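Local coordinates for protein aspergillopepsin-2 heavy chain (Aspergillus niger var. macrosporus, PDB 1Y43) that probably cleaves peptide bonds at acidic pH as the heavy chain of a two-chain endopeptidase of the G1 (glutamic peptidase) family, at residues Ser37-Tyr42 / Ala49-Asp54; Tyr45-Tyr50 / Asn95-Leu100; Val148-Gln153 / Val157-Ser162. All coordinates share one frame; numbering follows the deposited sequence.

Contact 1 of 3, residues Ser37-Tyr42 / Ala49-Asp54. With SO4 (sulfate ion), chain E.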
# COMPACT_ATOMS: atom_id res chain seq x y z
N SER B 37 -15.11 4.72 7.57
CA SER B 37 -15.39 3.64 6.64
C SER B 37 -14.05 2.99 6.28
O SER B 37 -13.08 3.71 6.03
CB SER B 37 -16.06 4.20 5.38
OG SER B 37 -16.65 3.16 4.64
N TYR B 38 -13.99 1.66 6.31
CA TYR B 38 -12.76 0.91 5.99
C TYR B 38 -13.08 -0.19 4.99
O TYR B 38 -14.13 -0.81 5.07
CB TYR B 38 -12.20 0.22 7.25
CG TYR B 38 -11.77 1.14 8.37
CD1 TYR B 38 -10.53 1.77 8.35
CD2 TYR B 38 -12.62 1.38 9.47
CE1 TYR B 38 -10.14 2.62 9.38
CE2 TYR B 38 -12.23 2.23 10.51
CZ TYR B 38 -10.99 2.85 10.46
OH TYR B 38 -10.57 3.69 11.47
N ASP B 39 -12.16 -0.44 4.06
CA ASP B 39 -12.37 -1.51 3.09
C ASP B 39 -11.04 -2.07 2.60
O ASP B 39 -10.02 -1.38 2.67
CB ASP B 39 -13.26 -1.05 1.92
CG ASP B 39 -12.49 -0.34 0.82
OD1 ASP B 39 -11.40 0.21 1.06
OD2 ASP B 39 -13.00 -0.32 -0.33
N ALA B 40 -11.03 -3.32 2.16
CA ALA B 40 -9.82 -3.94 1.64
C ALA B 40 -10.03 -4.08 0.13
O ALA B 40 -11.15 -4.32 -0.32
CB ALA B 40 -9.59 -5.30 2.29
N TRP B 41 -8.95 -3.98 -0.63
CA TRP B 41 -9.05 -4.04 -2.09
C TRP B 41 -7.78 -4.60 -2.73
O TRP B 41 -6.74 -4.73 -2.07
CB TRP B 41 -9.28 -2.62 -2.63
CG TRP B 41 -8.26 -1.60 -2.12
CD1 TRP B 41 -8.37 -0.82 -1.00
CD2 TRP B 41 -6.94 -1.36 -2.65
NE1 TRP B 41 -7.20 -0.11 -0.80
CE2 TRP B 41 -6.31 -0.42 -1.80
CE3 TRP B 41 -6.23 -1.84 -3.77
CZ2 TRP B 41 -5.01 0.03 -2.02
CZ3 TRP B 41 -4.94 -1.39 -3.98
CH2 TRP B 41 -4.34 -0.46 -3.11
N TYR B 42 -7.88 -4.95 -4.02
CA TYR B 42 -6.72 -5.43 -4.77
C TYR B 42 -6.76 -4.75 -6.13
O TYR B 42 -7.81 -4.29 -6.57
CB TYR B 42 -6.74 -6.95 -4.98
CG TYR B 42 -7.93 -7.47 -5.75
CD1 TYR B 42 -7.94 -7.48 -7.15
CD2 TYR B 42 -9.07 -7.92 -5.08
CE1 TYR B 42 -9.04 -7.93 -7.86
CE2 TYR B 42 -10.18 -8.38 -5.77
CZ TYR B 42 -10.16 -8.38 -7.16
OH TYR B 42 -11.27 -8.82 -7.84
N ALA B 49 -9.31 -1.11 -9.52
CA ALA B 49 -9.16 -1.68 -8.18
C ALA B 49 -10.53 -2.30 -7.88
O ALA B 49 -11.56 -1.78 -8.33
CB ALA B 49 -8.85 -0.60 -7.16
N TYR B 50 -10.55 -3.45 -7.21
CA TYR B 50 -11.79 -4.12 -6.86
C TYR B 50 -11.76 -4.38 -5.36
O TYR B 50 -10.69 -4.59 -4.78
CB TYR B 50 -11.97 -5.44 -7.63
CG TYR B 50 -12.07 -5.26 -9.14
CD1 TYR B 50 -13.27 -4.87 -9.73
CD2 TYR B 50 -10.96 -5.48 -9.97
CE1 TYR B 50 -13.37 -4.70 -11.11
CE2 TYR B 50 -11.05 -5.31 -11.35
CZ TYR B 50 -12.26 -4.92 -11.91
OH TYR B 50 -12.36 -4.73 -13.27
N ASP B 51 -12.92 -4.32 -4.71
CA ASP B 51 -12.98 -4.55 -3.28
C ASP B 51 -13.14 -6.02 -2.92
O ASP B 51 -13.72 -6.79 -3.68
CB ASP B 51 -14.18 -3.83 -2.65
CG ASP B 51 -14.18 -2.35 -2.90
OD1 ASP B 51 -13.09 -1.73 -2.94
OD2 ASP B 51 -15.28 -1.81 -3.06
N PHE B 52 -12.58 -6.37 -1.77
CA PHE B 52 -12.71 -7.70 -1.19
C PHE B 52 -13.94 -7.53 -0.30
O PHE B 52 -13.84 -6.96 0.79
CB PHE B 52 -11.53 -8.03 -0.29
CG PHE B 52 -10.34 -8.55 -1.01
CD1 PHE B 52 -10.39 -9.77 -1.68
CD2 PHE B 52 -9.13 -7.88 -0.95
CE1 PHE B 52 -9.24 -10.33 -2.27
CE2 PHE B 52 -7.98 -8.43 -1.53
CZ PHE B 52 -8.03 -9.66 -2.18
N SER B 53 -15.08 -8.03 -0.74
CA SER B 53 -16.33 -7.90 0.01
C SER B 53 -16.55 -8.88 1.16
O SER B 53 -17.42 -8.67 2.01
CB SER B 53 -17.52 -7.98 -0.96
OG SER B 53 -17.47 -6.89 -1.87
N ASP B 54 -15.77 -9.94 1.19
CA ASP B 54 -15.91 -10.96 2.23
C ASP B 54 -14.92 -10.83 3.40
O ASP B 54 -14.49 -11.84 3.96
CB ASP B 54 -15.88 -12.37 1.61
CG ASP B 54 -14.63 -12.62 0.75
OD1 ASP B 54 -13.94 -11.65 0.33
OD2 ASP B 54 -14.35 -13.82 0.49
S SO4 E . -14.30 3.66 1.15
O1 SO4 E . -15.53 2.82 1.40
O2 SO4 E . -14.67 5.12 1.27
O3 SO4 E . -13.25 3.32 2.18
O4 SO4 E . -13.78 3.40 -0.24
O HOH W 1 -13.39 -4.82 2.82

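Contact 2 of 3, residues Tyr45-Tyr50 / Asn95-Leu100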
# COMPACT_ATOMS: atom_id res chain seq x y z
N TYR B 45 -2.92 -2.80 -11.75
CA TYR B 45 -2.93 -1.65 -12.64
C TYR B 45 -2.33 -2.09 -13.98
O TYR B 45 -1.33 -2.79 -13.99
CB TYR B 45 -2.10 -0.54 -11.99
CG TYR B 45 -1.92 0.69 -12.84
CD1 TYR B 45 -0.88 0.77 -13.77
CD2 TYR B 45 -2.78 1.78 -12.72
CE1 TYR B 45 -0.70 1.92 -14.56
CE2 TYR B 45 -2.61 2.93 -13.49
CZ TYR B 45 -1.57 2.99 -14.42
OH TYR B 45 -1.40 4.11 -15.21
N PRO B 46 -2.84 -1.58 -15.12
CA PRO B 46 -3.92 -0.61 -15.34
C PRO B 46 -5.38 -1.02 -15.21
O PRO B 46 -6.26 -0.23 -15.57
CB PRO B 46 -3.60 -0.06 -16.73
CG PRO B 46 -3.15 -1.26 -17.43
CD PRO B 46 -2.23 -1.94 -16.41
N ASP B 47 -5.67 -2.23 -14.75
CA ASP B 47 -7.06 -2.62 -14.54
C ASP B 47 -7.53 -1.85 -13.29
O ASP B 47 -6.72 -1.27 -12.56
CB ASP B 47 -7.15 -4.13 -14.29
CG ASP B 47 -8.56 -4.70 -14.43
OD1 ASP B 47 -9.54 -3.95 -14.66
OD2 ASP B 47 -8.70 -5.93 -14.32
N TYR B 48 -8.84 -1.82 -13.07
CA TYR B 48 -9.45 -1.15 -11.92
C TYR B 48 -9.15 -1.85 -10.61
O TYR B 48 -8.82 -3.03 -10.60
CB TYR B 48 -10.98 -1.15 -12.07
CG TYR B 48 -11.50 -0.49 -13.32
CD1 TYR B 48 -11.63 0.89 -13.39
CD2 TYR B 48 -11.88 -1.25 -14.43
CE1 TYR B 48 -12.12 1.52 -14.53
CE2 TYR B 48 -12.37 -0.63 -15.59
CZ TYR B 48 -12.49 0.75 -15.63
OH TYR B 48 -12.96 1.38 -16.77
N ALA B 49 -9.31 -1.11 -9.52
CA ALA B 49 -9.16 -1.68 -8.18
C ALA B 49 -10.53 -2.30 -7.88
O ALA B 49 -11.56 -1.78 -8.33
CB ALA B 49 -8.85 -0.60 -7.16
N TYR B 50 -10.55 -3.45 -7.21
CA TYR B 50 -11.79 -4.12 -6.86
C TYR B 50 -11.76 -4.38 -5.36
O TYR B 50 -10.69 -4.59 -4.78
CB TYR B 50 -11.97 -5.44 -7.63
CG TYR B 50 -12.07 -5.26 -9.14
CD1 TYR B 50 -13.27 -4.87 -9.73
CD2 TYR B 50 -10.96 -5.48 -9.97
CE1 TYR B 50 -13.37 -4.70 -11.11
CE2 TYR B 50 -11.05 -5.31 -11.35
CZ TYR B 50 -12.26 -4.92 -11.91
OH TYR B 50 -12.36 -4.73 -13.27
N ASN B 95 -4.34 -13.12 -18.08
CA ASN B 95 -5.37 -12.24 -18.63
C ASN B 95 -5.28 -10.84 -18.02
O ASN B 95 -6.26 -10.09 -17.99
CB ASN B 95 -6.78 -12.83 -18.39
CG ASN B 95 -6.99 -14.18 -19.09
OD1 ASN B 95 -6.85 -14.30 -20.30
ND2 ASN B 95 -7.34 -15.20 -18.32
N VAL B 96 -4.09 -10.47 -17.56
CA VAL B 96 -3.91 -9.16 -16.96
C VAL B 96 -3.73 -8.10 -18.04
O VAL B 96 -3.54 -8.44 -19.21
CB VAL B 96 -2.74 -9.13 -15.95
CG1 VAL B 96 -2.95 -10.19 -14.88
CG2 VAL B 96 -1.41 -9.32 -16.65
N GLU B 97 -3.76 -6.83 -17.64
CA GLU B 97 -3.62 -5.75 -18.61
C GLU B 97 -2.23 -5.12 -18.68
O GLU B 97 -2.03 -4.14 -19.41
CB GLU B 97 -4.67 -4.67 -18.33
CG GLU B 97 -6.11 -5.17 -18.46
CD GLU B 97 -7.14 -4.10 -18.20
OE1 GLU B 97 -6.76 -2.90 -18.10
OE2 GLU B 97 -8.33 -4.44 -18.09
N GLY B 98 -1.29 -5.68 -17.92
CA GLY B 98 0.06 -5.15 -17.91
C GLY B 98 1.10 -6.09 -17.34
O GLY B 98 0.84 -6.84 -16.40
N ASP B 99 2.30 -6.05 -17.92
CA ASP B 99 3.39 -6.90 -17.47
C ASP B 99 4.24 -6.21 -16.44
O ASP B 99 4.60 -5.05 -16.59
CB ASP B 99 4.31 -7.28 -18.64
CG ASP B 99 3.67 -8.26 -19.59
OD1 ASP B 99 2.67 -8.91 -19.22
OD2 ASP B 99 4.16 -8.36 -20.74
N LEU B 100 4.58 -6.94 -15.38
CA LEU B 100 5.43 -6.42 -14.33
C LEU B 100 6.88 -6.40 -14.81
O LEU B 100 7.24 -7.15 -15.71
CB LEU B 100 5.38 -7.34 -13.12
CG LEU B 100 4.05 -7.46 -12.40
CD1 LEU B 100 4.17 -8.53 -11.31
CD2 LEU B 100 3.69 -6.10 -11.80

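Contact 3 of 3, residues Val148-Gln153 / Val157-Ser162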
# COMPACT_ATOMS: atom_id res chain seq x y z
N VAL B 148 13.15 6.75 0.34
CA VAL B 148 12.07 7.26 1.18
C VAL B 148 11.32 8.36 0.46
O VAL B 148 11.93 9.27 -0.12
CB VAL B 148 12.65 7.80 2.52
CG1 VAL B 148 11.56 8.50 3.33
CG2 VAL B 148 13.26 6.65 3.31
N MET B 149 9.99 8.26 0.49
CA MET B 149 9.13 9.24 -0.17
C MET B 149 8.12 9.85 0.79
O MET B 149 7.67 9.19 1.73
CB MET B 149 8.35 8.58 -1.32
CG MET B 149 9.16 8.31 -2.57
SD MET B 149 8.06 7.73 -3.85
CE MET B 149 9.25 7.24 -5.08
N ASP B 150 7.80 11.12 0.56
CA ASP B 150 6.80 11.82 1.36
C ASP B 150 5.93 12.67 0.46
O ASP B 150 6.33 13.05 -0.63
CB ASP B 150 7.43 12.66 2.47
CG ASP B 150 7.75 11.84 3.69
OD1 ASP B 150 6.86 11.19 4.25
OD2 ASP B 150 8.92 11.81 4.07
N ILE B 151 4.72 12.95 0.94
CA ILE B 151 3.75 13.74 0.20
C ILE B 151 3.89 15.25 0.44
O ILE B 151 4.01 15.71 1.58
CB ILE B 151 2.29 13.29 0.52
CG1 ILE B 151 2.08 11.84 0.07
CG2 ILE B 151 1.28 14.21 -0.16
CD1 ILE B 151 0.75 11.24 0.51
N GLU B 152 3.85 16.00 -0.65
CA GLU B 152 3.93 17.44 -0.60
C GLU B 152 2.91 17.97 -1.62
O GLU B 152 2.99 17.63 -2.80
CB GLU B 152 5.34 17.87 -0.98
CG GLU B 152 5.57 19.36 -1.03
CD GLU B 152 6.98 19.66 -1.50
OE1 GLU B 152 7.19 19.69 -2.73
OE2 GLU B 152 7.88 19.80 -0.65
N GLN B 153 1.92 18.72 -1.13
CA GLN B 153 0.88 19.30 -1.98
C GLN B 153 0.64 20.74 -1.62
O GLN B 153 0.63 21.09 -0.44
CB GLN B 153 -0.45 18.59 -1.76
CG GLN B 153 -0.52 17.21 -2.29
CD GLN B 153 -1.75 16.51 -1.78
OE1 GLN B 153 -2.60 17.11 -1.14
NE2 GLN B 153 -1.83 15.22 -2.03
N VAL B 157 3.95 20.05 3.30
CA VAL B 157 4.47 18.70 3.51
C VAL B 157 3.40 18.03 4.37
O VAL B 157 3.03 18.56 5.43
CB VAL B 157 5.83 18.74 4.25
CG1 VAL B 157 6.34 17.33 4.48
CG2 VAL B 157 6.84 19.54 3.44
N LEU B 158 2.89 16.89 3.93
CA LEU B 158 1.82 16.22 4.67
C LEU B 158 2.24 14.95 5.40
O LEU B 158 1.45 14.42 6.18
CB LEU B 158 0.64 15.92 3.74
CG LEU B 158 0.04 17.10 2.96
CD1 LEU B 158 -1.02 16.60 2.01
CD2 LEU B 158 -0.52 18.13 3.91
N THR B 159 3.45 14.47 5.15
CA THR B 159 3.92 13.25 5.81
C THR B 159 5.42 13.29 6.10
O THR B 159 6.17 14.06 5.48
CB THR B 159 3.68 11.96 4.95
OG1 THR B 159 4.43 12.03 3.73
CG2 THR B 159 2.21 11.79 4.61
N GLU B 160 5.82 12.46 7.05
CA GLU B 160 7.22 12.27 7.43
C GLU B 160 7.38 10.75 7.53
O GLU B 160 6.66 10.08 8.27
CB GLU B 160 7.54 12.93 8.77
CG GLU B 160 7.77 14.43 8.67
CD GLU B 160 7.90 15.11 10.03
OE1 GLU B 160 8.02 14.38 11.06
OE2 GLU B 160 7.86 16.37 10.09
N THR B 161 8.34 10.21 6.79
CA THR B 161 8.56 8.78 6.77
C THR B 161 9.93 8.41 7.32
O THR B 161 10.91 9.11 7.10
CB THR B 161 8.42 8.25 5.32
OG1 THR B 161 7.07 8.43 4.88
CG2 THR B 161 8.78 6.77 5.22
N SER B 162 9.96 7.33 8.09
CA SER B 162 11.21 6.82 8.66
C SER B 162 11.22 5.30 8.45
O SER B 162 10.17 4.65 8.47
CB SER B 162 11.34 7.18 10.15
OG SER B 162 10.24 6.71 10.91

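Contact 1 of 3, residues Ser37-Tyr42 / Ala49-Asp54
Y42 and F52 form the aromatic centre of this contact. The edge of Y42 is turned to one face of F52, with Y42 CD2 3.5 Å from F52 CZ and the ring planes 59° apart. Y42 CZ and OH touch Y50 CB, with OH at 3.5 Å; the rings meet obliquely. A face of the Y42 ring receives the carbonyl oxygen of Y50. CG of Y42 lies between its own N and carbonyl carbon (chi1 61°), bringing the ring back across the neighbouring strand. Y42 and Y50 are a hydrogen-bonded pair: Y42 N to Y50 O and Y50 N to Y42 O are both 2.9 Å. F52 N donates to A40 O. A water links A40 N to F52 O where the strands part.

Alongside W41, D39 OD2 and D51 OD1 stand 3.0 Å apart with no hydrogen bond assigned. Their carboxylate planes are turned 67° to each other. Such closeness probably raises the pKa of one of them.

Further out, H90 stacks on Y42, while V79 and V88 pack against F52. The pair is an antiparallel beta hairpin, 35-45 with 50-52, whose aromatic side meets strands 74-81 and 86-92, as expected of a beta-sandwich in the concanavalin clan.

Contact 2 of 3, residues Tyr45-Tyr50 / Asn95-Leu100
This is a loop-to-loop packing contact, in which P46 and D47 meet E97 and G98 with no hydrogen bond between the segments. Residues 45-50 run from the end of strand 35-45 to strand 50-52. Residues 95-100 lie between strands 86-92 and 104-114. The area is small, 181 Å² summed over both sides.

The P46 ring leans on E97. Its CG is 3.8 Å from E97 CB and 3.7 Å from E97 O, so it touches both the side chain and the main chain. P46 CD approaches the backbone of G98, 4.1 Å from G98 N. The peptide bond before P46 is cis, and P46 CB lies over the centre of the Y45 ring, 4.0 Å above its plane. A cis proline marks the connection of the hairpin 35-45/50-52, at the point where the loop after strand 86-92 comes alongside.

E97 stays extended beyond CG (chi2 -179°) and reaches past P46 to D47. The two carboxylates are stacked, with planes 20° apart. D47 OD1 and E97 OE2 are 3.7 Å from each other, a proximity of like charges that is probably unfavourable. D47 is held by its own loop. Its OD1 accepts Y48 N at 2.7 Å and Y50 OH at 3.2 Å, both from the same face of the carboxylate. The Y48 bond is bent, 139° at the hydrogen. On the other loop, G98 O takes a hydrogen bond from W44 NE1, and V96 and L100 pack against W44.

Contact 3 of 3, residues Val148-Gln153 / Val157-Ser162
D150 OD1 is gripped by two threonine hydroxyls. T159 OG1 donates to it at 2.6 Å, from the anti side and near the carboxylate plane. T161 OG1 donates at 2.8 Å, from above that plane. The other oxygen, D150 OD2, offers its syn lone pair to T161 N at 3.2 Å in a bent bond (139°); an acidic side chain of the partner chain comes near it. Three bonds therefore fix the rotation of this buried carboxylate.

T159 OG1 also accepts I151 N, at 3.0 Å and 166°. With OG1 between its own N and carbonyl carbon (chi1 64°), the hydroxyl reaches the other strand and bridges the I151 amide and the D150 carboxylate. T159 N is buried and has no partner in the model.

Toward the turn, L158 N donates to I151 O at 2.9 Å, and E152 and V157 form a non-hydrogen-bonded pair. L158 CD1 packs 3.6 Å from Q153 OE1. The NE2 of Q153 is bound by D111 and by a backbone of the partner chain. At the far end V148 CG1 touches T161 CB at 3.7 Å.

The two segments form an antiparallel hairpin. Strand 156-163 pairs on its other side with strand 168-172. F121 of strand 117-121 packs on I151, L158 and T159. Strand 147-153 is outermost within this chain, but residues 149-151 pair antiparallel with a strand of the partner chain, extending the sheet.

How the contacts relate
Contacts 1 and 2 are neighbours, their centres 16 Å apart. They share A49 and Y50: residues 45-50 of contact 2 form the connection of the hairpin whose strands make contact 1. Residues 95-100 come later, after the three-stranded sheet 62-92. Contact 3 follows both in sequence. Its centre is 25 Å from that of contact 1, on the opposite side of the chain's centre, and 27 Å from that of contact 2. None of its atoms touch either. Contact 1 belongs to the six-stranded sheet and contact 3 to the five-stranded one. Contacts 1 and 3 are local hairpins; contact 2 brings together loops 45 residues apart. Contact 3 lies at the interface with the partner chain, which Y38 of contact 1 also reaches.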